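Local coordinates for acidocalcisomal pyrophosphatase (Trypanosoma brucei brucei, PDB 5C5V), which probably hydrolyses inorganic diphosphate to phosphate with the help of magnesium ions, and here holds a diphosphate analogue and magnesium in its pocket, at residues Gln125-His130 against Ser173-Lys178; Val97-Gly102 against Leu112-Asp117; Tyr189-Met194 against Phe293-Ile298. All blocks are in the same frame, centred on the assembly; numbering follows the deposited sequence.

Contact 1. Residues Gln125-His130 against Ser173-Lys178; sequences QVSPWH and SFNPIK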
loop_
_atom_site.group_PDB
_atom_site.type_symbol
_atom_site.label_atom_id
_atom_site.label_comp_id
_atom_site.label_asym_id
_atom_site.label_seq_id
_atom_site.Cartn_x
_atom_site.Cartn_y
_atom_site.Cartn_z
ATOM N N GLN A 125 -8.571 -4.226 -37.670
ATOM C CA GLN A 125 -7.743 -5.172 -36.946
ATOM C C GLN A 125 -6.315 -4.651 -36.950
ATOM O O GLN A 125 -5.869 -4.049 -37.937
ATOM C CB GLN A 125 -7.826 -6.574 -37.551
ATOM C CG GLN A 125 -7.089 -7.604 -36.741
ATOM C CD GLN A 125 -7.321 -9.018 -37.214
ATOM O OE1 GLN A 125 -8.086 -9.258 -38.141
ATOM N NE2 GLN A 125 -6.646 -9.963 -36.586
ATOM N N VAL A 126 -5.618 -4.870 -35.831
ATOM C CA VAL A 126 -4.233 -4.449 -35.675
ATOM C C VAL A 126 -3.399 -5.578 -35.085
ATOM O O VAL A 126 -3.930 -6.613 -34.661
ATOM C CB VAL A 126 -4.096 -3.218 -34.756
ATOM C CG1 VAL A 126 -4.940 -2.058 -35.277
ATOM C CG2 VAL A 126 -4.498 -3.559 -33.326
ATOM N N SER A 127 -2.090 -5.371 -35.043
ATOM C CA SER A 127 -1.195 -6.352 -34.452
ATOM C C SER A 127 -0.788 -5.931 -33.048
ATOM O O SER A 127 -0.300 -4.824 -32.861
ATOM C CB SER A 127 0.046 -6.539 -35.316
ATOM O OG SER A 127 1.027 -7.254 -34.581
ATOM N N PRO A 128 -0.988 -6.811 -32.054
ATOM C CA PRO A 128 -0.547 -6.464 -30.699
ATOM C C PRO A 128 0.959 -6.226 -30.671
ATOM O O PRO A 128 1.458 -5.420 -29.906
ATOM C CB PRO A 128 -0.915 -7.705 -29.885
ATOM C CG PRO A 128 -0.900 -8.804 -30.870
ATOM C CD PRO A 128 -1.458 -8.202 -32.130
ATOM N N TRP A 129 1.675 -6.931 -31.532
ATOM C CA TRP A 129 3.114 -6.777 -31.672
ATOM C C TRP A 129 3.507 -5.431 -32.302
ATOM O O TRP A 129 4.321 -4.692 -31.753
ATOM C CB TRP A 129 3.647 -7.935 -32.511
ATOM C CG TRP A 129 5.129 -8.033 -32.614
ATOM C CD1 TRP A 129 6.058 -7.389 -31.850
ATOM C CD2 TRP A 129 5.861 -8.841 -33.545
ATOM N NE1 TRP A 129 7.328 -7.750 -32.242
ATOM C CE2 TRP A 129 7.234 -8.632 -33.289
ATOM C CE3 TRP A 129 5.489 -9.715 -34.572
ATOM C CZ2 TRP A 129 8.235 -9.264 -34.029
ATOM C CZ3 TRP A 129 6.480 -10.335 -35.304
ATOM C CH2 TRP A 129 7.838 -10.113 -35.023
ATOM N N HIS A 130 2.927 -5.100 -33.452
ATOM C CA HIS A 130 3.403 -3.924 -34.175
ATOM C C HIS A 130 2.677 -2.646 -33.807
ATOM O O HIS A 130 3.261 -1.580 -33.862
ATOM C CB HIS A 130 3.303 -4.146 -35.683
ATOM C CG HIS A 130 3.970 -5.406 -36.139
ATOM N ND1 HIS A 130 5.272 -5.709 -35.813
ATOM C CD2 HIS A 130 3.509 -6.441 -36.879
ATOM C CE1 HIS A 130 5.589 -6.882 -36.334
ATOM N NE2 HIS A 130 4.537 -7.348 -36.979
ATOM N N SER A 173 -0.655 -13.206 -39.849
ATOM C CA SER A 173 -1.100 -11.832 -40.089
ATOM C C SER A 173 -1.848 -11.265 -38.898
ATOM O O SER A 173 -2.751 -11.915 -38.371
ATOM C CB SER A 173 -2.014 -11.760 -41.321
ATOM O OG SER A 173 -1.340 -12.190 -42.484
ATOM N N PHE A 174 -1.473 -10.049 -38.506
ATOM C CA PHE A 174 -2.081 -9.329 -37.398
ATOM C C PHE A 174 -1.650 -9.941 -36.043
ATOM O O PHE A 174 -2.070 -9.470 -34.992
ATOM C CB PHE A 174 -3.616 -9.298 -37.540
ATOM C CG PHE A 174 -4.107 -8.507 -38.749
ATOM C CD1 PHE A 174 -4.030 -7.120 -38.771
ATOM C CD2 PHE A 174 -4.639 -9.158 -39.857
ATOM C CE1 PHE A 174 -4.474 -6.385 -39.900
ATOM C CE2 PHE A 174 -5.085 -8.441 -40.988
ATOM C CZ PHE A 174 -5.004 -7.056 -41.008
ATOM N N ASN A 175 -0.812 -10.980 -36.103
ATOM C CA ASN A 175 -0.136 -11.550 -34.943
ATOM C C ASN A 175 -1.048 -11.760 -33.738
ATOM O O ASN A 175 -0.768 -11.287 -32.642
ATOM C CB ASN A 175 1.045 -10.667 -34.550
ATOM C CG ASN A 175 1.900 -10.296 -35.734
ATOM O OD1 ASN A 175 1.968 -9.136 -36.112
ATOM N ND2 ASN A 175 2.539 -11.282 -36.339
ATOM N N PRO A 176 -2.162 -12.461 -33.952
ATOM C CA PRO A 176 -3.043 -12.749 -32.829
ATOM C C PRO A 176 -2.333 -13.598 -31.779
ATOM O O PRO A 176 -1.311 -14.223 -32.070
ATOM C CB PRO A 176 -4.189 -13.521 -33.479
ATOM C CG PRO A 176 -3.574 -14.144 -34.699
ATOM C CD PRO A 176 -2.625 -13.100 -35.196
ATOM N N ILE A 177 -2.861 -13.610 -30.564
ATOM C CA ILE A 177 -2.332 -14.522 -29.567
ATOM C C ILE A 177 -2.920 -15.909 -29.771
ATOM O O ILE A 177 -4.116 -16.078 -30.001
ATOM C CB ILE A 177 -2.610 -14.031 -28.163
ATOM C CG1 ILE A 177 -1.628 -12.908 -27.831
ATOM C CG2 ILE A 177 -2.450 -15.170 -27.177
ATOM C CD1 ILE A 177 -1.956 -12.170 -26.546
ATOM N N LYS A 178 -2.048 -16.900 -29.719
ATOM C CA LYS A 178 -2.466 -18.287 -29.801
ATOM C C LYS A 178 -1.761 -19.123 -28.737
ATOM O O LYS A 178 -0.839 -18.648 -28.054
ATOM C CB LYS A 178 -2.181 -18.855 -31.188
ATOM C CG LYS A 178 -0.716 -19.111 -31.450
ATOM C CD LYS A 178 -0.518 -19.670 -32.853
ATOM C CE LYS A 178 0.875 -20.245 -33.047
ATOM N NZ LYS A 178 0.860 -21.388 -34.011
#

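Contact 2. Residues Val97-Gly102 against Leu112-Asp117; sequences VVHEKG and LYFFRD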
loop_
_atom_site.group_PDB
_atom_site.type_symbol
_atom_site.label_atom_id
_atom_site.label_comp_id
_atom_site.label_asym_id
_atom_site.label_seq_id
_atom_site.Cartn_x
_atom_site.Cartn_y
_atom_site.Cartn_z
ATOM N N VAL A 97 -9.367 -3.057 -28.629
ATOM C CA VAL A 97 -10.484 -3.977 -28.478
ATOM C C VAL A 97 -9.979 -5.389 -28.706
ATOM O O VAL A 97 -9.194 -5.631 -29.628
ATOM C CB VAL A 97 -11.628 -3.665 -29.453
ATOM C CG1 VAL A 97 -12.761 -4.662 -29.264
ATOM C CG2 VAL A 97 -12.139 -2.244 -29.231
ATOM N N VAL A 98 -10.401 -6.316 -27.854
ATOM C CA VAL A 98 -9.939 -7.694 -27.939
ATOM C C VAL A 98 -11.103 -8.639 -28.233
ATOM O O VAL A 98 -12.158 -8.558 -27.604
ATOM C CB VAL A 98 -9.236 -8.131 -26.645
ATOM C CG1 VAL A 98 -8.740 -9.535 -26.784
ATOM C CG2 VAL A 98 -8.060 -7.223 -26.351
ATOM N N HIS A 99 -10.944 -9.491 -29.236
ATOM C CA HIS A 99 -11.958 -10.499 -29.514
ATOM C C HIS A 99 -11.360 -11.899 -29.526
ATOM O O HIS A 99 -10.286 -12.113 -30.084
ATOM C CB HIS A 99 -12.649 -10.205 -30.840
ATOM C CG HIS A 99 -13.730 -9.179 -30.730
ATOM N ND1 HIS A 99 -14.012 -8.281 -31.736
ATOM C CD2 HIS A 99 -14.619 -8.925 -29.737
ATOM C CE1 HIS A 99 -15.009 -7.500 -31.358
ATOM N NE2 HIS A 99 -15.396 -7.871 -30.150
ATOM N N GLU A 100 -12.078 -12.849 -28.934
ATOM C CA GLU A 100 -11.674 -14.241 -28.969
ATOM C C GLU A 100 -12.366 -14.973 -30.111
ATOM O O GLU A 100 -13.513 -14.698 -30.437
ATOM C CB GLU A 100 -11.997 -14.920 -27.637
ATOM C CG GLU A 100 -11.388 -14.226 -26.433
ATOM C CD GLU A 100 -11.865 -14.808 -25.121
ATOM O OE1 GLU A 100 -13.042 -14.553 -24.755
ATOM O OE2 GLU A 100 -11.086 -15.529 -24.461
ATOM N N LYS A 101 -11.639 -15.897 -30.723
ATOM C CA LYS A 101 -12.206 -16.898 -31.610
ATOM C C LYS A 101 -11.956 -18.254 -30.957
ATOM O O LYS A 101 -10.814 -18.723 -30.940
ATOM C CB LYS A 101 -11.572 -16.826 -32.993
ATOM C CG LYS A 101 -11.721 -15.485 -33.684
ATOM C CD LYS A 101 -13.173 -15.200 -34.043
ATOM C CE LYS A 101 -13.304 -13.855 -34.741
ATOM N NZ LYS A 101 -14.675 -13.589 -35.290
ATOM N N GLY A 102 -13.003 -18.847 -30.373
ATOM C CA GLY A 102 -12.888 -20.085 -29.591
ATOM C C GLY A 102 -12.307 -21.181 -30.452
ATOM O O GLY A 102 -12.145 -20.968 -31.664
ATOM N N LEU A 112 -7.686 -11.838 -30.909
ATOM C CA LEU A 112 -7.492 -10.820 -31.930
ATOM C C LEU A 112 -7.595 -9.424 -31.347
ATOM O O LEU A 112 -8.350 -9.201 -30.399
ATOM C CB LEU A 112 -8.518 -10.982 -33.062
ATOM C CG LEU A 112 -8.326 -12.173 -34.000
ATOM C CD1 LEU A 112 -8.429 -13.465 -33.216
ATOM C CD2 LEU A 112 -9.330 -12.146 -35.165
ATOM N N TYR A 113 -6.838 -8.495 -31.934
ATOM C CA TYR A 113 -6.813 -7.108 -31.502
ATOM C C TYR A 113 -7.332 -6.164 -32.578
ATOM O O TYR A 113 -7.080 -6.352 -33.770
ATOM C CB TYR A 113 -5.400 -6.699 -31.102
ATOM C CG TYR A 113 -4.906 -7.389 -29.845
ATOM C CD1 TYR A 113 -4.832 -6.713 -28.631
ATOM C CD2 TYR A 113 -4.516 -8.721 -29.879
ATOM C CE1 TYR A 113 -4.375 -7.356 -27.472
ATOM C CE2 TYR A 113 -4.072 -9.363 -28.754
ATOM C CZ TYR A 113 -4.000 -8.681 -27.552
ATOM O OH TYR A 113 -3.546 -9.347 -26.454
ATOM N N PHE A 114 -8.066 -5.147 -32.144
ATOM C CA PHE A 114 -8.581 -4.133 -33.037
ATOM C C PHE A 114 -8.351 -2.738 -32.491
ATOM O O PHE A 114 -8.099 -2.554 -31.304
ATOM C CB PHE A 114 -10.071 -4.339 -33.271
ATOM C CG PHE A 114 -10.413 -5.663 -33.875
ATOM C CD1 PHE A 114 -10.686 -5.767 -35.231
ATOM C CD2 PHE A 114 -10.466 -6.809 -33.087
ATOM C CE1 PHE A 114 -11.004 -6.982 -35.794
ATOM C CE2 PHE A 114 -10.785 -8.030 -33.647
ATOM C CZ PHE A 114 -11.052 -8.116 -35.009
ATOM N N PHE A 115 -8.452 -1.757 -33.374
ATOM C CA PHE A 115 -8.560 -0.367 -32.975
ATOM C C PHE A 115 -9.961 0.090 -33.299
ATOM O O PHE A 115 -10.472 -0.176 -34.382
ATOM C CB PHE A 115 -7.549 0.529 -33.695
ATOM C CG PHE A 115 -6.182 0.507 -33.091
ATOM C CD1 PHE A 115 -5.880 -0.373 -32.071
ATOM C CD2 PHE A 115 -5.205 1.377 -33.528
ATOM C CE1 PHE A 115 -4.626 -0.386 -31.514
ATOM C CE2 PHE A 115 -3.945 1.359 -32.966
ATOM C CZ PHE A 115 -3.657 0.479 -31.961
ATOM N N ARG A 116 -10.586 0.758 -32.340
ATOM C CA ARG A 116 -11.803 1.495 -32.610
ATOM C C ARG A 116 -11.455 2.962 -32.476
ATOM O O ARG A 116 -11.156 3.428 -31.381
ATOM C CB ARG A 116 -12.904 1.138 -31.626
ATOM C CG ARG A 116 -14.232 1.864 -31.852
ATOM C CD ARG A 116 -15.133 1.396 -30.744
ATOM N NE ARG A 116 -15.407 -0.024 -30.891
ATOM C CZ ARG A 116 -15.814 -0.794 -29.892
ATOM N NH1 ARG A 116 -15.936 -0.272 -28.677
ATOM N NH2 ARG A 116 -16.034 -2.096 -30.092
ATOM N N ASP A 117 -11.442 3.677 -33.589
ATOM C CA ASP A 117 -11.251 5.116 -33.556
ATOM C C ASP A 117 -12.472 5.731 -32.853
ATOM O O ASP A 117 -13.600 5.590 -33.330
ATOM C CB ASP A 117 -11.070 5.653 -34.976
ATOM C CG ASP A 117 -10.653 7.104 -35.009
ATOM O OD1 ASP A 117 -9.702 7.409 -35.750
ATOM O OD2 ASP A 117 -11.271 7.945 -34.327
#

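Contact 3. Residues Tyr189-Met194 against Phe293-Ile298; sequences YKHGDM and FRVYKI. With 2PN (imidodiphosphoric acid), chain C.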
loop_
_atom_site.group_PDB
_atom_site.type_symbol
_atom_site.label_atom_id
_atom_site.label_comp_id
_atom_site.label_asym_id
_atom_site.label_seq_id
_atom_site.Cartn_x
_atom_site.Cartn_y
_atom_site.Cartn_z
ATOM N N TYR A 189 2.783 -25.762 -19.568
ATOM C CA TYR A 189 3.998 -25.974 -18.795
ATOM C C TYR A 189 3.895 -27.264 -17.997
ATOM O O TYR A 189 2.927 -27.478 -17.269
ATOM C CB TYR A 189 4.248 -24.828 -17.833
ATOM C CG TYR A 189 4.682 -23.544 -18.459
ATOM C CD1 TYR A 189 5.624 -23.527 -19.478
ATOM C CD2 TYR A 189 4.173 -22.334 -18.006
ATOM C CE1 TYR A 189 6.029 -22.342 -20.031
ATOM C CE2 TYR A 189 4.571 -21.147 -18.554
ATOM C CZ TYR A 189 5.495 -21.151 -19.566
ATOM O OH TYR A 189 5.905 -19.958 -20.107
ATOM N N LYS A 190 4.897 -28.117 -18.123
ATOM C CA LYS A 190 4.916 -29.345 -17.351
ATOM C C LYS A 190 5.505 -29.089 -15.965
ATOM O O LYS A 190 5.073 -29.687 -14.977
ATOM C CB LYS A 190 5.711 -30.414 -18.089
ATOM C CG LYS A 190 5.636 -31.775 -17.474
ATOM C CD LYS A 190 6.328 -32.779 -18.380
ATOM C CE LYS A 190 6.542 -34.113 -17.688
ATOM N NZ LYS A 190 7.424 -34.978 -18.528
ATOM N N HIS A 191 6.457 -28.164 -15.895
ATOM C CA HIS A 191 7.197 -27.885 -14.667
ATOM C C HIS A 191 6.319 -27.392 -13.528
ATOM O O HIS A 191 6.551 -27.717 -12.367
ATOM C CB HIS A 191 8.289 -26.854 -14.943
ATOM C CG HIS A 191 9.101 -26.486 -13.739
ATOM N ND1 HIS A 191 9.745 -27.423 -12.958
ATOM C CD2 HIS A 191 9.385 -25.278 -13.192
ATOM C CE1 HIS A 191 10.383 -26.810 -11.975
ATOM N NE2 HIS A 191 10.192 -25.510 -12.103
ATOM N N GLY A 192 5.318 -26.589 -13.876
ATOM C CA GLY A 192 4.409 -26.009 -12.908
ATOM C C GLY A 192 3.761 -24.766 -13.487
ATOM O O GLY A 192 3.918 -24.471 -14.674
ATOM N N ASP A 193 3.042 -24.028 -12.654
ATOM C CA ASP A 193 2.449 -22.785 -13.102
ATOM C C ASP A 193 3.476 -21.654 -13.160
ATOM O O ASP A 193 4.465 -21.633 -12.406
ATOM C CB ASP A 193 1.283 -22.382 -12.200
ATOM C CG ASP A 193 0.155 -23.383 -12.237
ATOM O OD1 ASP A 193 -0.547 -23.422 -13.269
ATOM O OD2 ASP A 193 -0.035 -24.133 -11.253
ATOM N N MET A 194 3.233 -20.741 -14.093
ATOM C CA MET A 194 3.907 -19.458 -14.150
ATOM C C MET A 194 3.360 -18.666 -12.978
ATOM O O MET A 194 2.148 -18.552 -12.828
ATOM C CB MET A 194 3.642 -18.764 -15.502
ATOM C CG MET A 194 4.115 -17.319 -15.624
ATOM S SD MET A 194 5.891 -17.148 -15.402
ATOM C CE MET A 194 6.489 -18.124 -16.784
ATOM N N PHE A 293 13.025 -20.331 -14.581
ATOM C CA PHE A 293 13.448 -20.278 -15.982
ATOM C C PHE A 293 14.681 -21.124 -16.230
ATOM O O PHE A 293 14.901 -21.580 -17.355
ATOM C CB PHE A 293 13.698 -18.838 -16.437
ATOM C CG PHE A 293 12.443 -18.093 -16.761
ATOM C CD1 PHE A 293 11.601 -18.545 -17.774
ATOM C CD2 PHE A 293 12.090 -16.955 -16.061
ATOM C CE1 PHE A 293 10.428 -17.881 -18.076
ATOM C CE2 PHE A 293 10.917 -16.285 -16.357
ATOM C CZ PHE A 293 10.084 -16.751 -17.367
ATOM N N ARG A 294 15.463 -21.370 -15.178
ATOM C CA ARG A 294 16.642 -22.210 -15.322
ATOM C C ARG A 294 16.239 -23.645 -15.630
ATOM O O ARG A 294 16.787 -24.261 -16.548
ATOM C CB ARG A 294 17.510 -22.188 -14.055
ATOM C CG ARG A 294 18.818 -22.985 -14.217
ATOM C CD ARG A 294 19.661 -23.037 -12.942
ATOM N NE ARG A 294 19.056 -23.897 -11.934
ATOM C CZ ARG A 294 19.283 -25.207 -11.843
ATOM N NH1 ARG A 294 20.114 -25.812 -12.688
ATOM N NH2 ARG A 294 18.686 -25.916 -10.898
ATOM N N VAL A 295 15.241 -24.158 -14.911
ATOM C CA VAL A 295 14.965 -25.591 -14.939
ATOM C C VAL A 295 13.684 -26.023 -15.652
ATOM O O VAL A 295 13.487 -27.225 -15.857
ATOM C CB VAL A 295 14.870 -26.169 -13.495
ATOM C CG1 VAL A 295 16.085 -25.788 -12.679
ATOM C CG2 VAL A 295 13.588 -25.700 -12.798
ATOM N N TYR A 296 12.819 -25.083 -16.039
ATOM C CA TYR A 296 11.450 -25.477 -16.400
ATOM C C TYR A 296 11.343 -26.415 -17.601
ATOM O O TYR A 296 10.401 -27.184 -17.680
ATOM C CB TYR A 296 10.565 -24.237 -16.621
ATOM C CG TYR A 296 10.764 -23.434 -17.903
ATOM C CD1 TYR A 296 9.728 -23.298 -18.821
ATOM C CD2 TYR A 296 11.960 -22.770 -18.163
ATOM C CE1 TYR A 296 9.880 -22.532 -19.994
ATOM C CE2 TYR A 296 12.134 -22.018 -19.339
ATOM C CZ TYR A 296 11.084 -21.897 -20.240
ATOM O OH TYR A 296 11.245 -21.157 -21.374
ATOM N N LYS A 297 12.312 -26.395 -18.507
ATOM C CA LYS A 297 12.219 -27.256 -19.684
ATOM C C LYS A 297 12.863 -28.630 -19.492
ATOM O O LYS A 297 12.705 -29.511 -20.334
ATOM C CB LYS A 297 12.843 -26.563 -20.906
ATOM C CG LYS A 297 12.000 -25.403 -21.460
ATOM C CD LYS A 297 12.681 -24.723 -22.653
ATOM C CE LYS A 297 11.892 -23.499 -23.135
ATOM N NZ LYS A 297 12.483 -22.836 -24.346
ATOM N N ILE A 298 13.578 -28.813 -18.387
ATOM C CA ILE A 298 14.294 -30.062 -18.145
ATOM C C ILE A 298 13.332 -31.243 -18.065
ATOM O O ILE A 298 13.595 -32.304 -18.628
ATOM C CB ILE A 298 15.140 -29.995 -16.859
ATOM C CG1 ILE A 298 16.294 -29.010 -17.044
ATOM C CG2 ILE A 298 15.686 -31.370 -16.516
ATOM C CD1 ILE A 298 17.140 -28.806 -15.805
HETATM P P1 2PN C . 9.687 -20.420 -24.403
HETATM O O1 2PN C . 8.936 -20.977 -25.640
HETATM O O2 2PN C . 11.200 -20.352 -24.742
HETATM O O3 2PN C . 9.367 -21.311 -23.170
HETATM N N1 2PN C . 9.104 -18.933 -24.052
HETATM P P2 2PN C . 9.360 -17.593 -24.960
HETATM O O4 2PN C . 8.943 -17.846 -26.454
HETATM O O5 2PN C . 10.847 -17.301 -24.909
HETATM O O6 2PN C . 8.588 -16.470 -24.422
HETATM O O HOH W 1 7.635 -26.846 -18.407
#

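Contact 1. Residues Gln125-His130 against Ser173-Lys178
Phe174 and Gln125 meet flat against flat: the amide of Gln125 lies over one face of the phenyl ring, the two planes only 19° apart. With its CG anti to the backbone N (chi1 -174°) and the chain extended beyond, the glutamine runs across the ring. Its CG stands 4.0 Å from the centroid of the Phe174 ring in a CH-pi contact, while its NE2 carries on past the ring to reach Phe174 CB at 3.2 Å. At the rim, Phe174 CE1 comes within 3.4 Å of Gln125 O.

Asn175 handles the polar side. Its OD1 takes a short bond from Ser127 OG, 2.6 Å long, with the donor in the carbonyl plane on a lone pair (C=O...donor angle 119°). Its ND2 lies at the edge of the Trp129 ring, 3.8 Å from Trp129 CE3, and is bonded to Ala169 O. The amide is thus held at both ends, and its rotation is fixed. Phe174 and Asn175 both have left-handed backbone angles, consistent with a tight turn that sends Phe174 to Gln125 and Asn175 to Ser127. On the backbone side, Pro128 CG packs 3.1 Å from Asn175 O, and Ser127 CA makes a CA-H...O contact with Phe174 O.

Trp129 NE1 and His130 NE2 turn elsewhere, to Thr204 O and Gly340 O. Ser127 OG has a second task: it accepts from His130 N at 3.1 Å and, weakly, from Trp129 N. This is a helix N-cap. Ser127 caps the short, weakly bonded helical turn that follows strand 123-126, and its own hydroxyl proton is spent on Asn175, so the turn before strand 177-182 is tied to the start of that helix.

Contact 2. Residues Val97-Gly102 against Leu112-Asp117
Val97 and Arg116 pack at the far end of this hairpin, with Val97 CG2 centred over one face of the guanidinium, 3.9 Å above its plane. Arg116 gets there by leaving its backbone with CG anti to N and then bending at chi3 (-66°), which folds the head back over the neighbouring strand. The head is anchored by salt bridges to Glu123 and to Glu145 of the second subunit.

Next along the same face, His99 turns the edge of its imidazole toward the face of Phe114 in an offset edge-to-face pair, centroids 5.5 Å apart and planes at 63°. The closest approach is His99 ND1 to Phe114 CE2, 3.8 Å. Phe114 also sets its ring edge toward Val97 O. Further on, Lys101 and Leu112 cross at about a right angle. Lys101 CG, set anti to the carbonyl carbon, comes to 3.9 Å from Leu112 CD1; the bend at chi2 leads the rest of the lysine away.

On the other face, Val98 and Tyr113 run side by side in the same direction, Val98 CG2 lying 3.9 Å from Tyr113 CE1; the phenol OH goes on to Gly236 O.

Between the two faces, antiparallel backbone pairing sets the register. Val97 with Phe114 and His99 with Leu112 are hydrogen-bonded pairs, two bonds each, such as Leu112 N to His99 O at 2.7 Å; Val98 with Tyr113 is the non-hydrogen-bonded pair between them. The chemistry is therefore divided: backbone bonds hold the hairpin together, side chains add mainly dispersion contacts, and the charge of Arg116 is spent on acids beyond the pair, one of them across a subunit boundary.

Contact 3. Residues Tyr189-Met194 against Phe293-Ile298
Tyr189 brings its ring to Tyr296 at a steep tilt, planes 82° apart, with Tyr189 CE1 3.9 Å from Tyr296 CE1. Trp292, edge-to-face with Tyr189 and stacked on Tyr296, completes this aromatic cluster.

His191 does most of the work for its segment. Its CG is anti to the backbone N (chi1 179°), which lays the imidazole over the backbone at Tyr296: Tyr296 N sits over one ring face, and the far edge atom His191 NE2 touches Val295 CG2 at 3.5 Å. Its CB packs 3.5 Å from Tyr296 O. That same carbonyl accepts from a water, 2.9 Å away, which in turn accepts from His191 N, so the polar link between the two backbones is indirect. His191 O is hydrogen-bonded to Arg163 of the third subunit.

After Gly192, whose unusual backbone angles suit a residue lacking CB, Met194 doubles back through bends at chi2 and chi3 and puts its CE 3.9 Å from Phe293 CZ.

The Tyr296 end of the contact opens onto the ligand pocket. Tyr296 OH donates to 2PN O3 at 2.6 Å, and Lys297 NZ, also paired with Asp251, donates to 2PN O2 at 2.8 Å; Arg187 and Tyr198 bond the analogue as well. Apolar and aromatic packing, with one water between the backbones, thus backs Tyr296, and Lys297 follows it in sequence.

How the contacts relate
Contacts 1 and 2 are neighbours in one sheet: strand 110-117 pairs with strand 94-101 in contact 2 and with strand 123-126, which leads into contact 1, and the two touch where Val126 N probably bonds Tyr113 O. Contact 3 stands apart, its centre about 26 Å from that of contact 1 and 30 Å from that of contact 2. Contacts 1 and 3 are mostly buried, contact 2 only partly. Contact 2 reaches the second subunit and contact 3 the third; no other chain touches contact 1. A backbone ladder dominates contact 2, a serine-asparagine bond and an amide-ring stack contact 1, and ring packing contact 3, where alone the segments bind the diphosphate analogue.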